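Local coordinates for putative hydrolase (Chloroflexus aurantiacus J-10-fl, PDB 3CMN), which is a putative hydrolase, probably a zincin-like metallopeptidase that would cut peptide bonds with the help of a metal ion, at residues Arg24-Trp33 with Asp78-Ile87; Leu183-Phe192 with Met261-Met272. One frame throughout, in Å; residues are numbered along the deposited sequence.

Contact 1 (Arg24-Trp33 with Asp78-Ile87); sequences RQAALRLSQW and DRREWLEANI
Two nearly antiparallel helices pair well away from the centre of this mostly helical fold, setting R24 and L28 of helix 20-31, and W33 just past its end, against I87, L83 and R80 of helix 79-92. Their short axes run at 158° and approach to 9.9 Å. L83 fills the middle: its CD1 packs on L28 CD2 at 3.8 Å and its CD2 on the CB of A27, with L131 of helix 120-135 also against L83. At one end W33 lies beside R80. The R80 chain runs extended, CG anti to the backbone N (chi1 -178°), which carries CD over the centre of the W33 six-membered ring, 3.6 Å from its centroid, a CH-pi contact over the face. R79 NH1 donates to S31 O near the C-terminal end of helix 20-31 (3.1 Å), nearly in line with the carbonyl bond, while R79 NE donates to N162 OD1. A water accepts from R79 N and lies within hydrogen-bonding distance of W33 O. D78 and E81 have the geometry of a capping box, though D78 OD1 is less surely placed, and R80 N donates to D78 OD2 at 2.7 Å. At the other end, R24 NH1 makes a salt bridge with E84, facing both carboxylate oxygens; both bonds are weak in angle, and the 2.5 Å from R24 NH1 to E84 OE2 is doubtfully short. The two planes are 54° apart. L28 CD1 sits over the R24 guanidinium centre, and R24 CB touches I87 CD1 at 3.4 Å. R80 NH2 makes a long ion pair with E84 OE2, which lies over the R80 guanidinium face, so no N-H points at it. E84, held between R24 and R80, is likely to stay ionised and probably helps hold both guanidinium groups.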
loop_
_atom_site.group_PDB
_atom_site.type_symbol
_atom_site.label_atom_id
_atom_site.label_comp_id
_atom_site.label_asym_id
_atom_site.label_seq_id
_atom_site.Cartn_x
_atom_site.Cartn_y
_atom_site.Cartn_z
ATOM N N ARG A 24 -21.444 -7.993 2.225
ATOM C CA ARG A 24 -21.229 -7.974 0.780
ATOM C C ARG A 24 -22.242 -7.078 0.086
ATOM O O ARG A 24 -21.877 -6.268 -0.758
ATOM C CB ARG A 24 -21.312 -9.390 0.201
ATOM C CG ARG A 24 -21.296 -9.441 -1.329
ATOM C CD ARG A 24 -21.532 -10.862 -1.833
ATOM N NE ARG A 24 -22.263 -10.901 -3.104
ATOM C CZ ARG A 24 -21.710 -10.672 -4.292
ATOM N NH1 ARG A 24 -20.416 -10.390 -4.377
ATOM N NH2 ARG A 24 -22.447 -10.718 -5.396
ATOM N N GLN A 25 -23.517 -7.231 0.430
ATOM C CA GLN A 25 -24.570 -6.411 -0.158
ATOM C C GLN A 25 -24.413 -4.945 0.176
ATOM O O GLN A 25 -24.575 -4.082 -0.684
ATOM C CB GLN A 25 -25.931 -6.899 0.310
ATOM C CG GLN A 25 -26.416 -8.050 -0.511
ATOM C CD GLN A 25 -26.420 -7.718 -1.999
ATOM O OE1 GLN A 25 -27.066 -6.759 -2.433
ATOM N NE2 GLN A 25 -25.695 -8.509 -2.787
ATOM N N ALA A 26 -24.091 -4.668 1.431
ATOM C CA ALA A 26 -23.891 -3.302 1.898
ATOM C C ALA A 26 -22.736 -2.647 1.139
ATOM O O ALA A 26 -22.815 -1.475 0.770
ATOM C CB ALA A 26 -23.597 -3.304 3.403
ATOM N N ALA A 27 -21.659 -3.403 0.933
ATOM C CA ALA A 27 -20.487 -2.905 0.222
ATOM C C ALA A 27 -20.821 -2.606 -1.229
ATOM O O ALA A 27 -20.493 -1.541 -1.742
ATOM C CB ALA A 27 -19.350 -3.929 0.291
ATOM N N LEU A 28 -21.466 -3.561 -1.888
ATOM C CA LEU A 28 -21.855 -3.400 -3.286
ATOM C C LEU A 28 -22.714 -2.168 -3.524
ATOM O O LEU A 28 -22.535 -1.452 -4.513
ATOM C CB LEU A 28 -22.605 -4.641 -3.771
ATOM C CG LEU A 28 -21.700 -5.848 -4.028
ATOM C CD1 LEU A 28 -22.551 -7.104 -4.263
ATOM C CD2 LEU A 28 -20.832 -5.558 -5.256
ATOM N N ARG A 29 -23.634 -1.912 -2.599
ATOM C CA ARG A 29 -24.531 -0.776 -2.720
ATOM C C ARG A 29 -23.912 0.564 -2.398
ATOM O O ARG A 29 -24.148 1.531 -3.107
ATOM C CB ARG A 29 -25.781 -1.016 -1.879
ATOM C CG ARG A 29 -26.511 -2.233 -2.380
ATOM C CD ARG A 29 -27.996 -2.147 -2.253
ATOM N NE ARG A 29 -28.586 -0.909 -2.769
ATOM C CZ ARG A 29 -28.405 -0.412 -3.989
ATOM N NH1 ARG A 29 -27.624 -1.028 -4.875
ATOM N NH2 ARG A 29 -29.037 0.699 -4.331
ATOM N N LEU A 30 -23.100 0.629 -1.354
ATOM C CA LEU A 30 -22.468 1.888 -1.004
ATOM C C LEU A 30 -21.373 2.249 -2.018
ATOM O O LEU A 30 -21.047 3.423 -2.201
ATOM C CB LEU A 30 -21.892 1.801 0.411
ATOM C CG LEU A 30 -21.884 3.105 1.220
ATOM C CD1 LEU A 30 -21.794 2.789 2.699
ATOM C CD2 LEU A 30 -20.718 3.984 0.788
ATOM N N SER A 31 -20.814 1.247 -2.691
ATOM C CA SER A 31 -19.765 1.513 -3.674
ATOM C C SER A 31 -20.305 2.270 -4.897
ATOM O O SER A 31 -19.553 2.954 -5.586
ATOM C CB SER A 31 -19.113 0.205 -4.136
ATOM O OG SER A 31 -19.972 -0.516 -4.996
ATOM N N GLN A 32 -21.610 2.143 -5.152
ATOM C CA GLN A 32 -22.262 2.801 -6.285
ATOM C C GLN A 32 -21.518 2.448 -7.567
ATOM O O GLN A 32 -21.271 3.303 -8.417
ATOM C CB GLN A 32 -22.270 4.327 -6.085
ATOM C CG GLN A 32 -22.823 4.748 -4.732
ATOM C CD GLN A 32 -22.882 6.258 -4.536
ATOM O OE1 GLN A 32 -22.126 7.011 -5.151
ATOM N NE2 GLN A 32 -23.768 6.703 -3.656
ATOM N N TRP A 33 -21.175 1.175 -7.706
ATOM C CA TRP A 33 -20.417 0.738 -8.866
ATOM C C TRP A 33 -21.090 1.031 -10.195
ATOM O O TRP A 33 -20.408 1.344 -11.174
ATOM C CB TRP A 33 -20.081 -0.759 -8.770
ATOM C CG TRP A 33 -21.268 -1.660 -8.761
ATOM C CD1 TRP A 33 -21.978 -2.085 -7.666
ATOM C CD2 TRP A 33 -21.898 -2.256 -9.903
ATOM N NE1 TRP A 33 -23.003 -2.907 -8.059
ATOM C CE2 TRP A 33 -22.979 -3.029 -9.429
ATOM C CE3 TRP A 33 -21.651 -2.213 -11.284
ATOM C CZ2 TRP A 33 -23.818 -3.759 -10.289
ATOM C CZ3 TRP A 33 -22.488 -2.938 -12.141
ATOM C CH2 TRP A 33 -23.557 -3.701 -11.636
ATOM N N ASP A 78 -13.385 -2.054 -11.977
ATOM C CA ASP A 78 -14.387 -1.024 -11.727
ATOM C C ASP A 78 -14.561 -1.304 -10.227
ATOM O O ASP A 78 -13.882 -2.187 -9.685
ATOM C CB ASP A 78 -15.697 -1.282 -12.477
ATOM C CG ASP A 78 -16.482 -2.434 -11.896
ATOM O OD1 ASP A 78 -16.054 -3.586 -12.062
ATOM O OD2 ASP A 78 -17.529 -2.191 -11.255
ATOM N N ARG A 79 -15.455 -0.587 -9.555
ATOM C CA ARG A 79 -15.635 -0.785 -8.116
ATOM C C ARG A 79 -16.216 -2.144 -7.741
ATOM O O ARG A 79 -15.887 -2.695 -6.695
ATOM C CB ARG A 79 -16.504 0.335 -7.537
ATOM C CG ARG A 79 -15.859 1.705 -7.667
ATOM C CD ARG A 79 -16.770 2.806 -7.186
ATOM N NE ARG A 79 -16.185 4.113 -7.459
ATOM C CZ ARG A 79 -16.873 5.248 -7.468
ATOM N NH1 ARG A 79 -18.173 5.229 -7.224
ATOM N NH2 ARG A 79 -16.263 6.390 -7.728
ATOM N N ARG A 80 -17.071 -2.686 -8.599
ATOM C CA ARG A 80 -17.676 -3.978 -8.330
ATOM C C ARG A 80 -16.619 -5.080 -8.398
ATOM O O ARG A 80 -16.568 -5.969 -7.540
ATOM C CB ARG A 80 -18.789 -4.257 -9.337
ATOM C CG ARG A 80 -19.498 -5.570 -9.100
ATOM C CD ARG A 80 -20.602 -5.795 -10.104
ATOM N NE ARG A 80 -21.455 -6.904 -9.688
ATOM C CZ ARG A 80 -21.190 -8.190 -9.903
ATOM N NH1 ARG A 80 -20.089 -8.559 -10.547
ATOM N NH2 ARG A 80 -22.038 -9.108 -9.461
ATOM N N GLU A 81 -15.776 -5.021 -9.423
ATOM C CA GLU A 81 -14.726 -6.018 -9.569
ATOM C C GLU A 81 -13.718 -5.896 -8.436
ATOM O O GLU A 81 -13.208 -6.899 -7.944
ATOM C CB GLU A 81 -14.036 -5.875 -10.921
ATOM C CG GLU A 81 -14.971 -6.125 -12.093
ATOM C CD GLU A 81 -14.321 -5.837 -13.425
ATOM O OE1 GLU A 81 -13.693 -4.759 -13.556
ATOM O OE2 GLU A 81 -14.443 -6.678 -14.342
ATOM N N TRP A 82 -13.437 -4.673 -8.005
ATOM C CA TRP A 82 -12.500 -4.515 -6.911
ATOM C C TRP A 82 -13.046 -5.240 -5.677
ATOM O O TRP A 82 -12.305 -5.932 -4.975
ATOM C CB TRP A 82 -12.266 -3.034 -6.588
ATOM C CG TRP A 82 -11.302 -2.849 -5.461
ATOM C CD1 TRP A 82 -9.940 -2.936 -5.523
ATOM C CD2 TRP A 82 -11.630 -2.631 -4.082
ATOM N NE1 TRP A 82 -9.402 -2.789 -4.267
ATOM C CE2 TRP A 82 -10.414 -2.602 -3.363
ATOM C CE3 TRP A 82 -12.833 -2.459 -3.383
ATOM C CZ2 TRP A 82 -10.363 -2.408 -1.974
ATOM C CZ3 TRP A 82 -12.788 -2.265 -2.003
ATOM C CH2 TRP A 82 -11.555 -2.242 -1.313
ATOM N N LEU A 83 -14.345 -5.086 -5.433
ATOM C CA LEU A 83 -15.021 -5.711 -4.298
ATOM C C LEU A 83 -15.076 -7.237 -4.367
ATOM O O LEU A 83 -14.742 -7.913 -3.402
ATOM C CB LEU A 83 -16.454 -5.175 -4.167
ATOM C CG LEU A 83 -16.664 -3.808 -3.517
ATOM C CD1 LEU A 83 -18.136 -3.423 -3.668
ATOM C CD2 LEU A 83 -16.266 -3.856 -2.035
ATOM N N GLU A 84 -15.515 -7.768 -5.505
ATOM C CA GLU A 84 -15.611 -9.215 -5.700
ATOM C C GLU A 84 -14.266 -9.898 -5.494
ATOM O O GLU A 84 -14.193 -11.034 -5.013
ATOM C CB GLU A 84 -16.105 -9.541 -7.115
ATOM C CG GLU A 84 -17.525 -9.069 -7.451
ATOM C CD GLU A 84 -18.590 -9.658 -6.518
ATOM O OE1 GLU A 84 -18.290 -10.668 -5.838
ATOM O OE2 GLU A 84 -19.729 -9.124 -6.477
ATOM N N ALA A 85 -13.200 -9.196 -5.856
ATOM C CA ALA A 85 -11.852 -9.734 -5.752
ATOM C C ALA A 85 -11.188 -9.578 -4.388
ATOM O O ALA A 85 -10.229 -10.276 -4.088
ATOM C CB ALA A 85 -10.969 -9.087 -6.813
ATOM N N ASN A 86 -11.712 -8.678 -3.565
ATOM C CA ASN A 86 -11.126 -8.378 -2.261
ATOM C C ASN A 86 -11.963 -8.698 -1.032
ATOM O O ASN A 86 -11.450 -8.673 0.084
ATOM C CB ASN A 86 -10.779 -6.880 -2.194
ATOM C CG ASN A 86 -9.555 -6.524 -3.002
ATOM O OD1 ASN A 86 -8.428 -6.740 -2.557
ATOM N ND2 ASN A 86 -9.765 -5.984 -4.202
ATOM N N ILE A 87 -13.246 -8.984 -1.213
ATOM C CA ILE A 87 -14.092 -9.228 -0.057
ATOM C C ILE A 87 -13.711 -10.427 0.809
ATOM O O ILE A 87 -13.824 -10.355 2.032
ATOM C CB ILE A 87 -15.582 -9.304 -0.458
ATOM C CG1 ILE A 87 -16.439 -9.350 0.810
ATOM C CG2 ILE A 87 -15.822 -10.484 -1.366
ATOM C CD1 ILE A 87 -17.897 -9.068 0.567
HETATM O O HOH W 1 -17.343 1.040 -10.713
#

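Contact 2 (Leu183-Phe192 with Met261-Met272); sequences LHEMTHAFEF and MSLIEGYGNHVM
T187 faces G268 across the two helices; T187 CA and G268 CA are 5.9 Å apart, the closest CA pair of the contact. From T187 CB, directed at helix 248-279, the side chain forks. CG2, anti to the backbone N, reaches across to G268 CA at 3.5 Å and brushes V271 CB. OG1 turns back along its own helix and donates to L183 O (2.7 Å), which T187 N meets from the opposite face of the carbonyl plane. I59 of helix 41-63 also touches T187. With an alanine here, CG2 and OG1 are gone, which would probably open a gap against G268 and V271 and cost L183 O its second donor. E191 OE2 lies 3.4 Å from G268 CA, close in where the glycine has no side chain. The E191 chain is extended beyond CG and brings OE1 to I264 O at 2.4 Å, too short to take at face value; if real, the carboxyl group probably holds a proton.

Helix 174-193 carries H184, E185 and H188 in an HExxH pattern, as in zincins, although no metal is bound here. E265 comes from the opposing helix: its chain bends at chi2 (-57°) and places OE2 at the edge of the H188 ring, 3.0 Å from CE1. H184 NE2 is also near the E265 carboxylate, an arrangement consistent with zincins in which a glutamate from a second helix completes the zinc site.

Beyond H188, F192 crosses I264 at about a right angle, CZ touching I264 CD1 at 3.7 Å, with the CE of M261 beside it and Y142 meeting the ring from elsewhere. At the other end M272, bent at chi2 and chi3, lays SD against L183 CB, also 3.7 Å away, and close to H184 N.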
loop_
_atom_site.group_PDB
_atom_site.type_symbol
_atom_site.label_atom_id
_atom_site.label_comp_id
_atom_site.label_asym_id
_atom_site.label_seq_id
_atom_site.Cartn_x
_atom_site.Cartn_y
_atom_site.Cartn_z
ATOM N N LEU A 183 3.957 3.437 -11.584
ATOM C CA LEU A 183 5.268 3.452 -10.948
ATOM C C LEU A 183 5.130 3.229 -9.448
ATOM O O LEU A 183 5.888 2.490 -8.831
ATOM C CB LEU A 183 5.954 4.789 -11.204
ATOM C CG LEU A 183 6.470 5.012 -12.620
ATOM C CD1 LEU A 183 6.991 6.432 -12.753
ATOM C CD2 LEU A 183 7.563 3.992 -12.924
ATOM N N HIS A 184 4.148 3.892 -8.866
ATOM C CA HIS A 184 3.890 3.768 -7.452
ATOM C C HIS A 184 3.494 2.306 -7.146
ATOM O O HIS A 184 3.967 1.698 -6.193
ATOM C CB HIS A 184 2.780 4.750 -7.097
ATOM C CG HIS A 184 2.388 4.732 -5.660
ATOM N ND1 HIS A 184 1.114 4.406 -5.245
ATOM C CD2 HIS A 184 3.092 5.008 -4.538
ATOM C CE1 HIS A 184 1.051 4.482 -3.929
ATOM N NE2 HIS A 184 2.236 4.845 -3.475
ATOM N N GLU A 185 2.655 1.746 -8.001
ATOM C CA GLU A 185 2.171 0.378 -7.869
ATOM C C GLU A 185 3.302 -0.654 -7.958
ATOM O O GLU A 185 3.393 -1.583 -7.141
ATOM C CB GLU A 185 1.171 0.096 -8.992
ATOM C CG GLU A 185 0.069 -0.848 -8.652
ATOM C CD GLU A 185 -1.093 -0.138 -8.004
ATOM O OE1 GLU A 185 -0.925 0.349 -6.862
ATOM O OE2 GLU A 185 -2.168 -0.064 -8.648
ATOM N N MET A 186 4.142 -0.508 -8.978
ATOM C CA MET A 186 5.238 -1.429 -9.189
ATOM C C MET A 186 6.249 -1.315 -8.063
ATOM O O MET A 186 6.832 -2.314 -7.640
ATOM C CB MET A 186 5.909 -1.166 -10.541
ATOM C CG MET A 186 6.978 -2.184 -10.930
ATOM S SD MET A 186 6.297 -3.759 -11.400
ATOM C CE MET A 186 6.275 -4.521 -9.883
ATOM N N THR A 187 6.447 -0.103 -7.569
ATOM C CA THR A 187 7.388 0.086 -6.482
ATOM C C THR A 187 6.973 -0.777 -5.295
ATOM O O THR A 187 7.775 -1.556 -4.773
ATOM C CB THR A 187 7.491 1.575 -6.067
ATOM O OG1 THR A 187 7.996 2.333 -7.170
ATOM C CG2 THR A 187 8.453 1.742 -4.901
ATOM N N HIS A 188 5.710 -0.670 -4.899
ATOM C CA HIS A 188 5.218 -1.454 -3.778
ATOM C C HIS A 188 5.216 -2.958 -4.023
ATOM O O HIS A 188 5.331 -3.743 -3.084
ATOM C CB HIS A 188 3.832 -0.964 -3.371
ATOM C CG HIS A 188 3.855 0.397 -2.759
ATOM N ND1 HIS A 188 3.103 0.732 -1.652
ATOM C CD2 HIS A 188 4.594 1.490 -3.057
ATOM C CE1 HIS A 188 3.387 1.973 -1.290
ATOM N NE2 HIS A 188 4.290 2.454 -2.128
ATOM N N ALA A 189 5.104 -3.362 -5.282
ATOM C CA ALA A 189 5.122 -4.779 -5.607
ATOM C C ALA A 189 6.521 -5.301 -5.300
ATOM O O ALA A 189 6.696 -6.416 -4.789
ATOM C CB ALA A 189 4.792 -4.984 -7.065
ATOM N N PHE A 190 7.516 -4.481 -5.624
ATOM C CA PHE A 190 8.906 -4.823 -5.368
ATOM C C PHE A 190 9.150 -4.870 -3.851
ATOM O O PHE A 190 9.690 -5.839 -3.335
ATOM C CB PHE A 190 9.840 -3.782 -6.010
ATOM C CG PHE A 190 10.281 -4.128 -7.417
ATOM C CD1 PHE A 190 9.403 -4.007 -8.495
ATOM C CD2 PHE A 190 11.575 -4.595 -7.657
ATOM C CE1 PHE A 190 9.798 -4.349 -9.786
ATOM C CE2 PHE A 190 11.989 -4.944 -8.958
ATOM C CZ PHE A 190 11.099 -4.822 -10.022
ATOM N N GLU A 191 8.737 -3.817 -3.147
ATOM C CA GLU A 191 8.924 -3.728 -1.705
ATOM C C GLU A 191 8.279 -4.899 -0.964
ATOM O O GLU A 191 8.805 -5.364 0.047
ATOM C CB GLU A 191 8.356 -2.414 -1.169
ATOM C CG GLU A 191 8.967 -1.165 -1.788
ATOM C CD GLU A 191 8.374 0.109 -1.214
ATOM O OE1 GLU A 191 8.773 0.512 -0.105
ATOM O OE2 GLU A 191 7.492 0.698 -1.872
ATOM N N PHE A 192 7.148 -5.378 -1.473
ATOM C CA PHE A 192 6.451 -6.493 -0.844
ATOM C C PHE A 192 6.853 -7.866 -1.341
ATOM O O PHE A 192 6.651 -8.853 -0.633
ATOM C CB PHE A 192 4.928 -6.364 -1.012
ATOM C CG PHE A 192 4.283 -5.425 -0.032
ATOM C CD1 PHE A 192 4.057 -4.100 -0.367
ATOM C CD2 PHE A 192 3.931 -5.865 1.239
ATOM C CE1 PHE A 192 3.493 -3.222 0.539
ATOM C CE2 PHE A 192 3.359 -4.988 2.163
ATOM C CZ PHE A 192 3.142 -3.663 1.808
ATOM N N MET A 261 5.458 -0.051 7.893
ATOM C CA MET A 261 4.569 0.681 7.000
ATOM C C MET A 261 5.208 2.017 6.595
ATOM O O MET A 261 5.149 2.422 5.436
ATOM C CB MET A 261 3.204 0.894 7.681
ATOM C CG MET A 261 2.105 -0.069 7.208
ATOM S SD MET A 261 2.526 -1.839 7.187
ATOM C CE MET A 261 2.977 -2.064 5.478
ATOM N N SER A 262 5.847 2.681 7.550
ATOM C CA SER A 262 6.508 3.954 7.290
ATOM C C SER A 262 7.668 3.839 6.290
ATOM O O SER A 262 7.777 4.632 5.350
ATOM C CB SER A 262 7.019 4.539 8.593
ATOM O OG SER A 262 7.668 5.770 8.348
ATOM N N LEU A 263 8.534 2.852 6.490
ATOM C CA LEU A 263 9.660 2.644 5.590
ATOM C C LEU A 263 9.169 2.278 4.185
ATOM O O LEU A 263 9.684 2.767 3.174
ATOM C CB LEU A 263 10.552 1.519 6.116
ATOM C CG LEU A 263 11.691 1.250 5.140
ATOM C CD1 LEU A 263 12.797 2.245 5.412
ATOM C CD2 LEU A 263 12.186 -0.163 5.274
ATOM N N ILE A 264 8.188 1.387 4.129
ATOM C CA ILE A 264 7.629 0.977 2.857
ATOM C C ILE A 264 7.152 2.210 2.062
ATOM O O ILE A 264 7.421 2.307 0.860
ATOM C CB ILE A 264 6.469 -0.033 3.079
ATOM C CG1 ILE A 264 7.060 -1.388 3.505
ATOM C CG2 ILE A 264 5.631 -0.170 1.822
ATOM C CD1 ILE A 264 6.046 -2.491 3.694
ATOM N N GLU A 265 6.471 3.149 2.731
ATOM C CA GLU A 265 5.980 4.364 2.070
ATOM C C GLU A 265 7.115 5.322 1.734
ATOM O O GLU A 265 7.200 5.824 0.611
ATOM C CB GLU A 265 4.955 5.098 2.945
ATOM C CG GLU A 265 3.635 4.359 3.114
ATOM C CD GLU A 265 2.963 4.056 1.784
ATOM O OE1 GLU A 265 2.678 5.017 1.034
ATOM O OE2 GLU A 265 2.724 2.860 1.493
ATOM N N GLY A 266 7.981 5.561 2.714
ATOM C CA GLY A 266 9.110 6.452 2.521
ATOM C C GLY A 266 10.094 5.957 1.479
ATOM O O GLY A 266 10.562 6.727 0.639
ATOM N N TYR A 267 10.416 4.672 1.516
ATOM C CA TYR A 267 11.344 4.131 0.539
ATOM C C TYR A 267 10.668 4.158 -0.825
ATOM O O TYR A 267 11.307 4.423 -1.843
ATOM C CB TYR A 267 11.728 2.692 0.879
ATOM C CG TYR A 267 13.125 2.353 0.423
ATOM C CD1 TYR A 267 14.192 2.401 1.319
ATOM C CD2 TYR A 267 13.392 2.024 -0.907
ATOM C CE1 TYR A 267 15.490 2.128 0.915
ATOM C CE2 TYR A 267 14.695 1.749 -1.330
ATOM C CZ TYR A 267 15.747 1.804 -0.405
ATOM O OH TYR A 267 17.057 1.541 -0.782
ATOM N N GLY A 268 9.369 3.870 -0.835
ATOM C CA GLY A 268 8.626 3.875 -2.080
ATOM C C GLY A 268 8.537 5.276 -2.650
ATOM O O GLY A 268 8.619 5.458 -3.864
ATOM N N ASN A 269 8.375 6.272 -1.779
ATOM C CA ASN A 269 8.284 7.655 -2.232
ATOM C C ASN A 269 9.648 8.156 -2.694
ATOM O O ASN A 269 9.739 9.127 -3.443
ATOM C CB ASN A 269 7.742 8.573 -1.125
ATOM C CG ASN A 269 6.238 8.391 -0.887
ATOM O OD1 ASN A 269 5.468 8.178 -1.830
ATOM N ND2 ASN A 269 5.817 8.491 0.375
ATOM N N HIS A 270 10.706 7.489 -2.250
ATOM C CA HIS A 270 12.048 7.880 -2.638
ATOM C C HIS A 270 12.349 7.377 -4.043
ATOM O O HIS A 270 12.975 8.069 -4.847
ATOM C CB HIS A 270 13.083 7.301 -1.680
ATOM C CG HIS A 270 14.484 7.679 -2.031
ATOM N ND1 HIS A 270 15.029 8.903 -1.702
ATOM C CD2 HIS A 270 15.430 7.024 -2.744
ATOM C CE1 HIS A 270 16.250 8.984 -2.197
ATOM N NE2 HIS A 270 16.517 7.858 -2.834
ATOM N N VAL A 271 11.920 6.154 -4.325
ATOM C CA VAL A 271 12.129 5.561 -5.632
ATOM C C VAL A 271 11.304 6.354 -6.652
ATOM O O VAL A 271 11.687 6.475 -7.811
ATOM C CB VAL A 271 11.699 4.072 -5.634
ATOM C CG1 VAL A 271 12.005 3.439 -6.976
ATOM C CG2 VAL A 271 12.423 3.319 -4.521
ATOM N N MET A 272 10.173 6.897 -6.208
ATOM C CA MET A 272 9.316 7.692 -7.081
ATOM C C MET A 272 10.076 8.923 -7.580
ATOM O O MET A 272 10.096 9.211 -8.778
ATOM C CB MET A 272 8.050 8.127 -6.329
ATOM C CG MET A 272 6.974 7.048 -6.251
ATOM S SD MET A 272 6.633 6.342 -7.880
ATOM C CE MET A 272 6.008 7.827 -8.766
#

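From the N terminus, helix 20-31 is followed by helix 41-63 and strand 73-76 before contact 1 closes that loop with helix 79-92. The chain then passes through helix 120-135 and strand 155-158, which pairs in parallel with strand 73-76, to helix 174-193. Contact 2 closes a second, later loop to helix 248-279, spanning helix 197-210 and the unmodelled residues 213-246. The loops follow in series, neither enclosing nor crossing the other. The centres of contact 1 and contact 2 are about 26 Å apart, their nearest atoms about 9 Å. Helix 41-63, which lies within the first loop, also touches L183 and M186 of helix 174-193, joining the region of contact 1 to that of contact 2.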